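Local coordinates for cupin type-2 domain-containing protein (Streptococcus pyogenes, PDB 1YHF) that is of unknown function but folds as a single cupin domain, a beta-barrel type whose members often hold a metal or small ligand, at residues A[45-50]-A[104-109]; A[70-75]-A[97-102]; A[63-68]-A[85-90]; A[55-60]-A[93-98]; A[8-13]-A[32-37]. One frame throughout, in Å; residues are numbered along the deposited sequence.

Contact 1 of 5, residues A[45-50]-A[104-109]; sequences FSLDKG and FQMLLV
F45 and M106 lie side by side on one face of an antiparallel sheet, their side chains pointing the same way. The terminal methyl CE of M106, a selenomethionine, stands 3.6 Å from CD2 of F45, and CD2 of L108 adds a second contact at 3.6 Å from CE2 of the same F45 ring. Both carbons approach obliquely. Selenium is farther off, 5.5 Å from the F45 ring centroid, which makes an oblique Met-aromatic contact. M106 gets there because CG sits between its backbone N and carbonyl carbon (chi1 61°) and the chain then runs extended, so that CE reaches the F45 ring while SE lies at the edge of the F104 ring, in its plane. One pair along, L47 and F104 run alongside each other, with L47 CD2 3.9 Å from F104 CE2.

The backbone sets this spacing. F45 with M106 and L47 with F104 are hydrogen-bonded pairs, two bonds each, and the strand directions differ by 154°; F45 N to M106 O measures 3.0 Å and L47 N to F104 O 2.9 Å. Between them S46 and Q105 form a non-hydrogen-bonded pair on the opposite face, S46 CB lying 3.8 Å from Q105 CG. Their polar ends are satisfied farther out: S46 OG binds M23 O, while Q105 bonds S68 OG through OE1 and V22 O through NE2.

In the five-stranded sheet of the cupin barrel these strands are neighbours, with strand 29-37 beyond 40-47 and strand 61-68 beyond 104-111; from the second sheet, L98 and A100 pack on M106 and L47.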
# COMPACT_ATOMS: atom_id res chain seq x y z
N PHE A 45 -3.68 2.43 2.00
CA PHE A 45 -2.98 3.61 2.54
C PHE A 45 -3.48 4.88 1.87
O PHE A 45 -3.92 4.85 0.72
CB PHE A 45 -1.50 3.53 2.20
CG PHE A 45 -0.68 2.68 3.12
CD1 PHE A 45 -0.23 3.19 4.34
CD2 PHE A 45 -0.33 1.38 2.76
CE1 PHE A 45 0.57 2.41 5.20
CE2 PHE A 45 0.45 0.59 3.62
CZ PHE A 45 0.91 1.12 4.84
N SER A 46 -3.38 6.00 2.57
CA SER A 46 -3.37 7.29 1.90
C SER A 46 -2.19 8.07 2.46
O SER A 46 -1.95 8.05 3.65
CB SER A 46 -4.67 8.04 2.16
OG SER A 46 -4.71 8.57 3.47
N LEU A 47 -1.47 8.78 1.60
CA LEU A 47 -0.44 9.72 2.05
C LEU A 47 -0.75 11.06 1.45
O LEU A 47 -1.01 11.14 0.25
CB LEU A 47 0.94 9.28 1.57
CG LEU A 47 1.67 8.10 2.23
CD1 LEU A 47 0.99 6.73 2.00
CD2 LEU A 47 3.11 8.05 1.74
N ASP A 48 -0.72 12.13 2.25
CA ASP A 48 -0.79 13.47 1.68
C ASP A 48 0.49 13.77 0.93
O ASP A 48 1.53 13.14 1.16
CB ASP A 48 -0.99 14.53 2.78
CG ASP A 48 -1.50 15.88 2.22
OD1 ASP A 48 -2.01 15.92 1.07
OD2 ASP A 48 -1.38 16.91 2.93
N LYS A 49 0.41 14.75 0.03
CA LYS A 49 1.54 15.24 -0.73
C LYS A 49 2.73 15.53 0.19
O LYS A 49 2.57 16.16 1.24
CB LYS A 49 1.14 16.50 -1.51
CG LYS A 49 2.28 17.21 -2.22
CD LYS A 49 1.79 18.12 -3.34
CE LYS A 49 1.13 19.37 -2.78
NZ LYS A 49 0.40 20.14 -3.85
N GLY A 50 3.91 15.03 -0.19
CA GLY A 50 5.12 15.25 0.61
C GLY A 50 5.40 14.24 1.71
O GLY A 50 6.48 14.26 2.31
N PHE A 104 -1.58 10.57 -2.56
CA PHE A 104 -1.96 9.36 -3.26
C PHE A 104 -2.59 8.34 -2.31
O PHE A 104 -2.44 8.45 -1.08
CB PHE A 104 -0.77 8.79 -4.07
CG PHE A 104 0.26 8.04 -3.25
CD1 PHE A 104 0.11 6.68 -2.99
CD2 PHE A 104 1.42 8.67 -2.80
CE1 PHE A 104 1.07 5.96 -2.26
CE2 PHE A 104 2.39 7.97 -2.07
CZ PHE A 104 2.21 6.60 -1.80
N GLN A 105 -3.32 7.39 -2.89
CA GLN A 105 -3.91 6.25 -2.18
C GLN A 105 -3.45 5.01 -2.91
O GLN A 105 -3.33 5.03 -4.16
CB GLN A 105 -5.44 6.33 -2.20
CG GLN A 105 -5.99 7.48 -1.36
CD GLN A 105 -7.32 7.94 -1.84
OE1 GLN A 105 -7.50 8.20 -3.03
NE2 GLN A 105 -8.28 8.04 -0.94
N MSE A 106 -3.18 3.94 -2.15
CA MSE A 106 -2.69 2.69 -2.71
C MSE A 106 -3.22 1.45 -2.00
O MSE A 106 -3.56 1.49 -0.81
CB MSE A 106 -1.16 2.63 -2.67
CG MSE A 106 -0.56 2.72 -1.29
SE MSE A 106 1.32 2.09 -1.36
CE MSE A 106 1.87 2.74 0.32
N LEU A 107 -3.29 0.35 -2.75
CA LEU A 107 -3.49 -0.94 -2.16
C LEU A 107 -2.11 -1.60 -2.15
O LEU A 107 -1.42 -1.63 -3.16
CB LEU A 107 -4.49 -1.79 -2.96
CG LEU A 107 -4.63 -3.24 -2.50
CD1 LEU A 107 -5.26 -3.38 -1.08
CD2 LEU A 107 -5.45 -4.01 -3.52
N LEU A 108 -1.71 -2.09 -0.98
CA LEU A 108 -0.43 -2.74 -0.79
C LEU A 108 -0.64 -4.19 -0.36
O LEU A 108 -1.24 -4.46 0.68
CB LEU A 108 0.40 -1.95 0.25
CG LEU A 108 1.73 -2.60 0.66
CD1 LEU A 108 2.72 -2.54 -0.50
CD2 LEU A 108 2.32 -1.95 1.94
N VAL A 109 -0.18 -5.13 -1.18
CA VAL A 109 -0.33 -6.53 -0.89
C VAL A 109 1.10 -7.11 -0.75
O VAL A 109 1.88 -7.11 -1.70
CB VAL A 109 -1.14 -7.26 -1.99
CG1 VAL A 109 -1.22 -8.74 -1.69
CG2 VAL A 109 -2.57 -6.66 -2.10

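Contact 2 of 5, residues A[70-75]-A[97-102]; sequences LAEITI and ALYAVE
I73 and L98 stand side by side and point the same way, I73 CD1 meeting L98 CD2 at 4.0 Å. They form a non-hydrogen-bonded antiparallel pair on the buried face. The opposite face carries E72 beside Y99 and T74 beside A97. A Y99 chi1 of 174° sends the ring off past the carbonyl side, and it crosses the E72 chain at a slant, carboxylate and ring planes 36° apart. The approach is loose, E72 OE1 being 4.1 Å from Y99 CD2, and the carboxylate finds its strong partner elsewhere: OE2 makes a salt bridge with R81 NE on strand 78-83.

V101 wedges in beyond the end of this pairing. Its CG2 packs 3.6 Å from CB of E72, while CG1 lies 3.8 Å from CD2 of L70, the side chains of L70 and V101 running parallel. An inverse gamma turn centred on A100 accompanies this departure from the regular pairing; past it, E102 N reaches L70 O at 3.3 Å, a straight but weak bond.

Where the strands are regular, the backbone bonds are short: E72 N to Y99 O is 2.8 Å, and T74 N to A97 O is 2.9 Å. Chemically the contact is two-sided. Apolar groups on the I73 and L98 face fill the space between the cupin sheets, whereas the E72 and Y99 face keeps a charge that is balanced from the neighbouring strand 78-83 and not from Y99.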
# COMPACT_ATOMS: atom_id res chain seq x y z
N LEU A 70 -0.17 10.30 -7.47
CA LEU A 70 1.10 9.91 -8.07
C LEU A 70 2.12 9.63 -6.98
O LEU A 70 2.26 10.39 -6.03
CB LEU A 70 1.63 11.03 -8.99
CG LEU A 70 2.96 10.78 -9.73
CD1 LEU A 70 2.79 9.69 -10.79
CD2 LEU A 70 3.50 12.04 -10.39
N ALA A 71 2.85 8.54 -7.14
CA ALA A 71 3.79 8.12 -6.11
C ALA A 71 5.13 7.90 -6.76
O ALA A 71 5.19 7.39 -7.87
CB ALA A 71 3.31 6.82 -5.43
N GLU A 72 6.19 8.29 -6.07
CA GLU A 72 7.53 7.99 -6.49
C GLU A 72 8.07 6.83 -5.69
O GLU A 72 8.20 6.89 -4.46
CB GLU A 72 8.44 9.18 -6.33
CG GLU A 72 9.79 9.02 -6.98
CD GLU A 72 10.55 10.33 -6.99
OE1 GLU A 72 10.87 10.83 -5.88
OE2 GLU A 72 10.82 10.87 -8.08
N ILE A 73 8.36 5.76 -6.42
CA ILE A 73 8.80 4.53 -5.83
C ILE A 73 10.27 4.32 -6.15
O ILE A 73 10.69 4.45 -7.29
CB ILE A 73 7.86 3.36 -6.25
CG1 ILE A 73 6.43 3.70 -5.77
CG2 ILE A 73 8.40 2.00 -5.76
CD1 ILE A 73 5.45 2.60 -5.81
N THR A 74 11.04 4.04 -5.12
CA THR A 74 12.45 3.71 -5.27
C THR A 74 12.60 2.24 -4.97
O THR A 74 12.07 1.75 -3.97
CB THR A 74 13.31 4.50 -4.26
OG1 THR A 74 13.02 5.89 -4.40
CG2 THR A 74 14.79 4.25 -4.49
N ILE A 75 13.30 1.54 -5.85
CA ILE A 75 13.62 0.14 -5.65
C ILE A 75 15.13 0.04 -5.85
O ILE A 75 15.61 0.26 -6.95
CB ILE A 75 12.86 -0.80 -6.62
CG1 ILE A 75 11.34 -0.66 -6.44
CG2 ILE A 75 13.31 -2.25 -6.42
CD1 ILE A 75 10.53 -1.54 -7.40
N ALA A 97 11.42 2.48 -1.12
CA ALA A 97 10.88 3.64 -0.43
C ALA A 97 9.77 4.20 -1.29
O ALA A 97 9.71 3.92 -2.50
CB ALA A 97 11.98 4.68 -0.18
N LEU A 98 8.89 4.99 -0.67
CA LEU A 98 7.78 5.61 -1.39
C LEU A 98 7.66 7.08 -0.98
O LEU A 98 7.67 7.39 0.22
CB LEU A 98 6.45 4.86 -1.13
CG LEU A 98 6.34 3.34 -1.45
CD1 LEU A 98 6.86 2.44 -0.31
CD2 LEU A 98 4.93 2.93 -1.82
N TYR A 99 7.56 7.98 -1.96
CA TYR A 99 7.37 9.40 -1.70
C TYR A 99 6.12 9.89 -2.41
O TYR A 99 5.90 9.60 -3.60
CB TYR A 99 8.61 10.20 -2.14
CG TYR A 99 8.44 11.69 -2.05
CD1 TYR A 99 8.44 12.33 -0.81
CD2 TYR A 99 8.29 12.47 -3.19
CE1 TYR A 99 8.30 13.70 -0.71
CE2 TYR A 99 8.15 13.85 -3.11
CZ TYR A 99 8.16 14.46 -1.86
OH TYR A 99 8.00 15.82 -1.77
N ALA A 100 5.28 10.62 -1.67
CA ALA A 100 4.03 11.13 -2.22
C ALA A 100 4.31 12.40 -3.04
O ALA A 100 4.33 13.51 -2.51
CB ALA A 100 3.02 11.41 -1.10
N VAL A 101 4.57 12.23 -4.33
CA VAL A 101 4.72 13.36 -5.24
C VAL A 101 3.49 14.27 -5.20
O VAL A 101 3.60 15.50 -5.14
CB VAL A 101 4.97 12.90 -6.69
CG1 VAL A 101 5.13 14.13 -7.62
CG2 VAL A 101 6.20 12.03 -6.75
N GLU A 102 2.32 13.63 -5.26
CA GLU A 102 1.05 14.27 -4.95
C GLU A 102 0.46 13.40 -3.87
O GLU A 102 0.97 12.30 -3.63
CB GLU A 102 0.11 14.24 -6.15
CG GLU A 102 0.72 14.61 -7.47
CD GLU A 102 -0.25 14.42 -8.63
OE1 GLU A 102 -1.31 13.78 -8.43
OE2 GLU A 102 0.06 14.90 -9.74

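Contact 3 of 5, residues A[63-68]-A[85-90]; sequences MVTILS and GQTIVM
Strands 63-68 and 87-90 run antiparallel, with 159° between their directions and a closest approach of 4.6 Å between their axes. V64 and I88 form a hydrogen-bonded pair: V64 N donates to I88 O at 2.8 Å, and I88 N donates back to V64 O. Farther along, I66 N bonds Q86 O at 3.0 Å and G85 N bonds I66 O at 2.9 Å, so the pairing continues past the start of strand 87-90 into the preceding turn. G85 holds that turn with a phi of 87°, at backbone angles that call for glycine.

M63 with V89 and T65 with T87 are non-hydrogen-bonded pairs facing the outside. The two threonines meet through their hydroxyls, OG1 to OG1 2.8 Å between T65 and T87, a hydrogen bond in which either could be donor. In both residues OG1 lies anti to the carbonyl carbon (chi1 near -71°), and this shared setting places the oxygens within bonding distance across the strands. M63 adds an apolar patch, its CG resting 3.8 Å from T87 CG2. On the inner face V64 CB touches I88 CG2, and the bent chain of the selenomethionine M90 brings CE to 3.6 Å from V64 CG2.

Strand 87-90 is outermost in its sheet, whereas 61-68 has 104-111 on its other side, where L67 and S68 together face Q105 in a classic beta bulge. From the opposite sheet, I73 packs against V64, I88 and M90, and V82 against I66 and I88.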
# COMPACT_ATOMS: atom_id res chain seq x y z
N MSE A 63 3.28 -5.85 -3.69
CA MSE A 63 2.65 -5.31 -4.88
C MSE A 63 1.95 -4.03 -4.50
O MSE A 63 1.17 -4.00 -3.54
CB MSE A 63 1.67 -6.30 -5.49
CG MSE A 63 0.99 -5.77 -6.72
SE MSE A 63 -0.04 -7.11 -7.67
CE MSE A 63 -1.43 -7.51 -6.35
N VAL A 64 2.25 -2.97 -5.24
CA VAL A 64 1.67 -1.66 -5.00
C VAL A 64 0.78 -1.30 -6.16
O VAL A 64 1.23 -1.26 -7.30
CB VAL A 64 2.77 -0.56 -4.89
CG1 VAL A 64 2.14 0.84 -4.78
CG2 VAL A 64 3.67 -0.83 -3.70
N THR A 65 -0.49 -1.01 -5.84
CA THR A 65 -1.44 -0.55 -6.84
C THR A 65 -1.90 0.85 -6.44
O THR A 65 -2.44 1.04 -5.35
CB THR A 65 -2.59 -1.58 -6.98
OG1 THR A 65 -2.10 -2.77 -7.64
CG2 THR A 65 -3.73 -1.03 -7.77
N ILE A 66 -1.61 1.83 -7.31
CA ILE A 66 -1.92 3.23 -7.04
C ILE A 66 -3.37 3.50 -7.43
O ILE A 66 -3.79 3.28 -8.59
CB ILE A 66 -0.88 4.21 -7.70
CG1 ILE A 66 0.53 3.96 -7.14
CG2 ILE A 66 -1.28 5.69 -7.53
CD1 ILE A 66 0.70 4.24 -5.67
N LEU A 67 -4.14 3.95 -6.45
CA LEU A 67 -5.58 4.10 -6.61
C LEU A 67 -5.98 5.52 -6.99
O LEU A 67 -7.07 5.73 -7.54
CB LEU A 67 -6.31 3.66 -5.34
CG LEU A 67 -6.01 2.27 -4.78
CD1 LEU A 67 -6.78 2.08 -3.46
CD2 LEU A 67 -6.36 1.19 -5.82
N SER A 68 -5.12 6.48 -6.65
CA SER A 68 -5.28 7.88 -7.03
C SER A 68 -3.94 8.60 -6.85
O SER A 68 -3.06 8.11 -6.15
CB SER A 68 -6.36 8.57 -6.19
OG SER A 68 -5.91 8.79 -4.85
N GLY A 85 -3.98 3.94 -11.43
CA GLY A 85 -4.22 2.82 -12.34
C GLY A 85 -2.99 1.99 -12.67
O GLY A 85 -3.07 1.02 -13.44
N GLN A 86 -1.85 2.36 -12.11
CA GLN A 86 -0.62 1.64 -12.38
C GLN A 86 -0.19 0.84 -11.17
O GLN A 86 -0.53 1.16 -10.04
CB GLN A 86 0.50 2.58 -12.83
CG GLN A 86 0.21 3.31 -14.15
CD GLN A 86 1.28 4.31 -14.51
OE1 GLN A 86 2.06 4.74 -13.65
NE2 GLN A 86 1.34 4.68 -15.78
N THR A 87 0.58 -0.21 -11.44
CA THR A 87 0.99 -1.17 -10.45
C THR A 87 2.48 -1.49 -10.58
O THR A 87 3.04 -1.50 -11.69
CB THR A 87 0.14 -2.49 -10.63
OG1 THR A 87 -1.19 -2.26 -10.20
CG2 THR A 87 0.73 -3.64 -9.85
N ILE A 88 3.11 -1.78 -9.45
CA ILE A 88 4.50 -2.23 -9.45
C ILE A 88 4.71 -3.26 -8.35
O ILE A 88 4.17 -3.11 -7.28
CB ILE A 88 5.51 -1.04 -9.32
CG1 ILE A 88 6.96 -1.50 -9.55
CG2 ILE A 88 5.32 -0.25 -7.99
CD1 ILE A 88 7.87 -0.35 -9.94
N VAL A 89 5.50 -4.29 -8.63
CA VAL A 89 5.87 -5.27 -7.63
C VAL A 89 7.29 -4.98 -7.20
O VAL A 89 8.23 -5.05 -8.01
CB VAL A 89 5.77 -6.74 -8.16
CG1 VAL A 89 6.13 -7.73 -7.07
CG2 VAL A 89 4.35 -7.01 -8.71
N MSE A 90 7.44 -4.63 -5.92
CA MSE A 90 8.75 -4.33 -5.35
C MSE A 90 9.28 -5.64 -4.78
O MSE A 90 8.69 -6.19 -3.84
CB MSE A 90 8.63 -3.25 -4.27
CG MSE A 90 7.74 -2.08 -4.68
SE MSE A 90 7.62 -0.69 -3.31
CE MSE A 90 6.62 -1.69 -1.91

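Contact 4 of 5, residues A[55-60]-A[93-98]; sequences RHSSPG and GIPHAL
In H56 and H96 alike, CG sits between backbone N and carbonyl carbon. The strand pairing puts both side chains on one face of the sheet, and these torsions (chi1 71° in H56, 47° in H96) then turn the rings toward each other. They are an antiparallel hydrogen-bonded pair at the end of a cupin sheet, H56 N to H96 O 2.9 Å and H96 N to H56 O 2.8 Å. The sequence spacing matches G(X)5H for H56 and PxGxxH for H96, so they probably correspond to conserved histidines of the two cupin motifs. Such histidines commonly bind metal in this family; whether these do is open.

The rings make a T-shaped, edge-to-face pair with planes at 75° and centroids 4.8 Å apart. The edge belongs to H96, whose CE1 sits over the face of H56, offset toward the rim, 3.6 Å from H56 NE2. H56 O lies over the centre of one face of the H96 ring. H96 ND1 is buried with no partner in the model, whereas H56 ND1 is bound to G54 O; H96 NE2 donates a weak bond to a water, which in turn donates to G60 O.

R55 spreads over P95, whose CB stands above one guanidinium face, 3.7 Å from R55 NH2, and R55 NH1 bonds D76 O.

Farther along, S58 OG accepts from G60 N in an ST turn, and a water accepts from S58 N at 2.7 Å. G93 N lies nearly on the extension of the S58 C=O bond, 2.7 Å from S58 O, though its N-H is bent from that line.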
# COMPACT_ATOMS: atom_id res chain seq x y z
N ARG A 55 12.97 4.21 3.37
CA ARG A 55 13.68 3.05 2.85
C ARG A 55 13.59 1.87 3.81
O ARG A 55 13.85 2.01 5.00
CB ARG A 55 15.14 3.43 2.64
CG ARG A 55 15.87 2.59 1.64
CD ARG A 55 17.05 3.35 1.09
NE ARG A 55 17.98 2.45 0.41
CZ ARG A 55 17.95 2.19 -0.90
NH1 ARG A 55 17.04 2.76 -1.68
NH2 ARG A 55 18.84 1.36 -1.42
N HIS A 56 13.20 0.72 3.28
CA HIS A 56 13.31 -0.55 4.01
C HIS A 56 13.15 -1.74 3.07
O HIS A 56 12.81 -1.58 1.90
CB HIS A 56 12.31 -0.63 5.17
CG HIS A 56 10.90 -0.77 4.74
ND1 HIS A 56 10.20 0.25 4.13
CD2 HIS A 56 10.05 -1.83 4.79
CE1 HIS A 56 8.98 -0.16 3.84
NE2 HIS A 56 8.86 -1.42 4.23
N SER A 57 13.43 -2.93 3.59
CA SER A 57 13.28 -4.18 2.86
C SER A 57 12.24 -5.06 3.54
O SER A 57 12.18 -5.11 4.78
CB SER A 57 14.61 -4.94 2.82
OG SER A 57 15.60 -4.15 2.19
N SER A 58 11.44 -5.77 2.74
CA SER A 58 10.53 -6.81 3.23
C SER A 58 11.04 -8.20 2.83
O SER A 58 11.74 -8.35 1.82
CB SER A 58 9.12 -6.59 2.67
OG SER A 58 8.28 -7.69 2.96
N PRO A 59 10.73 -9.23 3.63
CA PRO A 59 10.99 -10.60 3.17
C PRO A 59 9.99 -11.13 2.13
O PRO A 59 10.19 -12.21 1.57
CB PRO A 59 10.88 -11.43 4.46
CG PRO A 59 9.94 -10.67 5.31
CD PRO A 59 10.19 -9.20 5.00
N GLY A 60 8.91 -10.38 1.88
CA GLY A 60 7.94 -10.77 0.85
C GLY A 60 7.97 -9.87 -0.38
O GLY A 60 8.61 -8.82 -0.36
N GLY A 93 13.38 -8.54 -0.32
CA GLY A 93 14.79 -8.41 0.07
C GLY A 93 15.57 -7.25 -0.52
O GLY A 93 16.75 -7.08 -0.22
N ILE A 94 14.91 -6.46 -1.38
CA ILE A 94 15.52 -5.30 -2.02
C ILE A 94 14.94 -4.04 -1.38
O ILE A 94 13.70 -3.92 -1.27
CB ILE A 94 15.28 -5.29 -3.57
CG1 ILE A 94 15.74 -6.60 -4.23
CG2 ILE A 94 15.95 -4.07 -4.25
CD1 ILE A 94 17.24 -6.77 -4.26
N PRO A 95 15.81 -3.12 -0.91
CA PRO A 95 15.29 -1.90 -0.31
C PRO A 95 14.39 -1.10 -1.25
O PRO A 95 14.67 -0.99 -2.45
CB PRO A 95 16.56 -1.11 0.06
CG PRO A 95 17.60 -2.17 0.26
CD PRO A 95 17.29 -3.18 -0.83
N HIS A 96 13.31 -0.57 -0.69
CA HIS A 96 12.38 0.30 -1.40
C HIS A 96 11.90 1.42 -0.49
O HIS A 96 11.97 1.33 0.74
CB HIS A 96 11.18 -0.48 -1.98
CG HIS A 96 10.53 -1.44 -1.03
ND1 HIS A 96 9.75 -1.03 0.03
CD2 HIS A 96 10.54 -2.79 -1.00
CE1 HIS A 96 9.32 -2.10 0.69
NE2 HIS A 96 9.78 -3.18 0.09
N ALA A 97 11.42 2.48 -1.12
CA ALA A 97 10.88 3.64 -0.43
C ALA A 97 9.77 4.20 -1.29
O ALA A 97 9.71 3.92 -2.50
CB ALA A 97 11.98 4.68 -0.18
N LEU A 98 8.89 4.99 -0.67
CA LEU A 98 7.78 5.61 -1.39
C LEU A 98 7.66 7.08 -0.98
O LEU A 98 7.67 7.39 0.22
CB LEU A 98 6.45 4.86 -1.13
CG LEU A 98 6.34 3.34 -1.45
CD1 LEU A 98 6.86 2.44 -0.31
CD2 LEU A 98 4.93 2.93 -1.82
O HOH W 1 11.90 -5.51 0.11
O HOH W 2 9.46 -6.05 -1.13

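Contact 5 of 5, residues A[8-13]-A[32-37]; sequences NNIEHA and RTLVQR
The N-terminal arm ahead of helix 18-21 meets strand 29-37 where that strand turns a corner at L34, with N8, N9 and I10 touching R32, T33 and L34. N8 N donates to L34 O at 2.8 Å, lying in the carbonyl plane and on a lone pair. A CA-H...O contact, L34 CA 3.4 Å from N8 O, runs the other way. The leucine also folds its CD1 back to 3.5 Å from N8 O, covering that carbonyl with a methyl group.

The second polar tie comes from the guanidinium of R32. Its chain bends at chi3 (-73°), which turns the group back across N9, and NH1 donates to N9 O over 3.0 Å. The oxygen lies at the guanidinium edge, within 2° of its plane, yet NH1 stands above the carbonyl plane, 39° out of it, and so does not use a lone pair. R32 NH2 is bound to E21 O, so a single arginine joins the arm to the end of the helix.

Within the cupin barrel, 29-37 is an outermost strand of the five-stranded sheet, and the corner is a classic beta bulge in which L34 and V35 both face I42 of strand 40-47. The arm is added outside this barrel sheet without becoming a strand. I10 CG2 rests 4.2 Å from L34 CG, and the I10 side chain also touches L16, L18 and E21.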
# COMPACT_ATOMS: atom_id res chain seq x y z
N ASN A 8 -10.23 -8.13 7.26
CA ASN A 8 -10.72 -7.36 8.41
C ASN A 8 -10.74 -5.86 8.16
O ASN A 8 -10.19 -5.40 7.15
CB ASN A 8 -9.88 -7.69 9.64
CG ASN A 8 -9.95 -9.16 10.00
OD1 ASN A 8 -8.95 -9.80 10.29
ND2 ASN A 8 -11.14 -9.70 9.96
N ASN A 9 -11.43 -5.12 9.03
CA ASN A 9 -11.42 -3.65 9.02
C ASN A 9 -12.03 -3.04 7.77
O ASN A 9 -11.67 -1.92 7.35
CB ASN A 9 -9.98 -3.10 9.23
CG ASN A 9 -9.43 -3.45 10.61
OD1 ASN A 9 -8.29 -3.94 10.75
ND2 ASN A 9 -10.23 -3.23 11.62
N ILE A 10 -12.96 -3.79 7.18
CA ILE A 10 -13.67 -3.41 5.98
C ILE A 10 -14.97 -4.22 5.92
O ILE A 10 -14.98 -5.39 6.24
CB ILE A 10 -12.78 -3.61 4.70
CG1 ILE A 10 -13.33 -2.86 3.49
CG2 ILE A 10 -12.49 -5.09 4.40
CD1 ILE A 10 -12.32 -2.85 2.31
N GLU A 11 -16.06 -3.56 5.54
CA GLU A 11 -17.36 -4.21 5.47
C GLU A 11 -17.41 -5.27 4.41
O GLU A 11 -16.83 -5.12 3.34
CB GLU A 11 -18.45 -3.19 5.18
CG GLU A 11 -18.26 -1.93 5.98
CD GLU A 11 -19.15 -0.81 5.49
OE1 GLU A 11 -18.62 0.17 4.89
OE2 GLU A 11 -20.38 -0.94 5.69
N HIS A 12 -18.12 -6.34 4.73
CA HIS A 12 -18.30 -7.46 3.84
C HIS A 12 -19.63 -7.31 3.14
O HIS A 12 -20.51 -6.60 3.63
CB HIS A 12 -18.25 -8.75 4.64
CG HIS A 12 -16.87 -9.09 5.15
ND1 HIS A 12 -16.54 -10.34 5.63
CD2 HIS A 12 -15.74 -8.35 5.22
CE1 HIS A 12 -15.27 -10.34 6.00
NE2 HIS A 12 -14.76 -9.15 5.76
N ALA A 13 -19.78 -7.95 1.97
CA ALA A 13 -21.06 -7.96 1.25
C ALA A 13 -21.62 -6.54 1.00
O ALA A 13 -22.83 -6.29 1.07
CB ALA A 13 -22.10 -8.85 1.98
N ARG A 32 -5.71 1.43 6.52
CA ARG A 32 -6.71 0.49 6.88
C ARG A 32 -6.10 -0.86 6.61
O ARG A 32 -5.87 -1.22 5.44
CB ARG A 32 -7.96 0.71 6.04
CG ARG A 32 -9.15 -0.04 6.54
CD ARG A 32 -10.35 0.27 5.66
NE ARG A 32 -10.90 1.62 5.87
CZ ARG A 32 -11.96 1.91 6.62
NH1 ARG A 32 -12.60 0.96 7.32
NH2 ARG A 32 -12.37 3.17 6.67
N THR A 33 -5.80 -1.59 7.69
CA THR A 33 -5.10 -2.87 7.58
C THR A 33 -6.07 -4.04 7.49
O THR A 33 -6.68 -4.44 8.49
CB THR A 33 -4.08 -3.07 8.72
OG1 THR A 33 -3.20 -1.95 8.77
CG2 THR A 33 -3.27 -4.35 8.51
N LEU A 34 -6.19 -4.59 6.28
CA LEU A 34 -7.07 -5.72 5.95
C LEU A 34 -6.62 -7.07 6.48
O LEU A 34 -7.43 -7.87 6.95
CB LEU A 34 -7.23 -5.78 4.43
CG LEU A 34 -8.33 -4.87 3.86
CD1 LEU A 34 -8.55 -3.55 4.62
CD2 LEU A 34 -8.12 -4.62 2.42
N VAL A 35 -5.31 -7.31 6.40
CA VAL A 35 -4.71 -8.58 6.84
C VAL A 35 -3.36 -8.26 7.43
O VAL A 35 -2.59 -7.49 6.86
CB VAL A 35 -4.49 -9.58 5.68
CG1 VAL A 35 -3.92 -10.89 6.22
CG2 VAL A 35 -5.78 -9.87 4.94
N GLN A 36 -3.09 -8.85 8.59
CA GLN A 36 -1.77 -8.71 9.20
C GLN A 36 -1.39 -10.04 9.82
O GLN A 36 -1.67 -10.28 11.00
CB GLN A 36 -1.78 -7.57 10.24
CG GLN A 36 -0.44 -7.30 10.97
CD GLN A 36 -0.37 -5.89 11.60
OE1 GLN A 36 -1.40 -5.24 11.85
NE2 GLN A 36 0.85 -5.41 11.84
N ARG A 37 -0.80 -10.92 9.03
CA ARG A 37 -0.37 -12.24 9.54
C ARG A 37 1.07 -12.55 9.14
O ARG A 37 1.69 -11.78 8.42
CB ARG A 37 -1.31 -13.36 9.06
CG ARG A 37 -1.54 -13.34 7.57
CD ARG A 37 -2.00 -14.66 7.00
NE ARG A 37 -3.43 -14.86 7.13
CZ ARG A 37 -4.17 -15.62 6.32
NH1 ARG A 37 -3.62 -16.24 5.27
NH2 ARG A 37 -5.47 -15.75 6.55

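In the fold
Contact 5 closes first along the chain, before the other four open. Contacts 2, 3 and 4 are nested inside the loop closed by contact 1, contact 3 also lies within contact 4, and contacts 2 and 3 interleave. Contacts 1, 3 and 5 reach the five-stranded sheet, contacts 2 and 4 the four-stranded one, sharing A97 and L98. Centres of contacts 1 and 2 are 9 Å apart, those of 2 and 3 11 Å, while contact 5 is peripheral, 24 Å from contact 2. Contact 4 lies 15 Å from contact 3 between centres, touching it where M90 packs on H96. Strands from separate parts of the chain thus meet in two facing sheets, consistent with a cupin barrel.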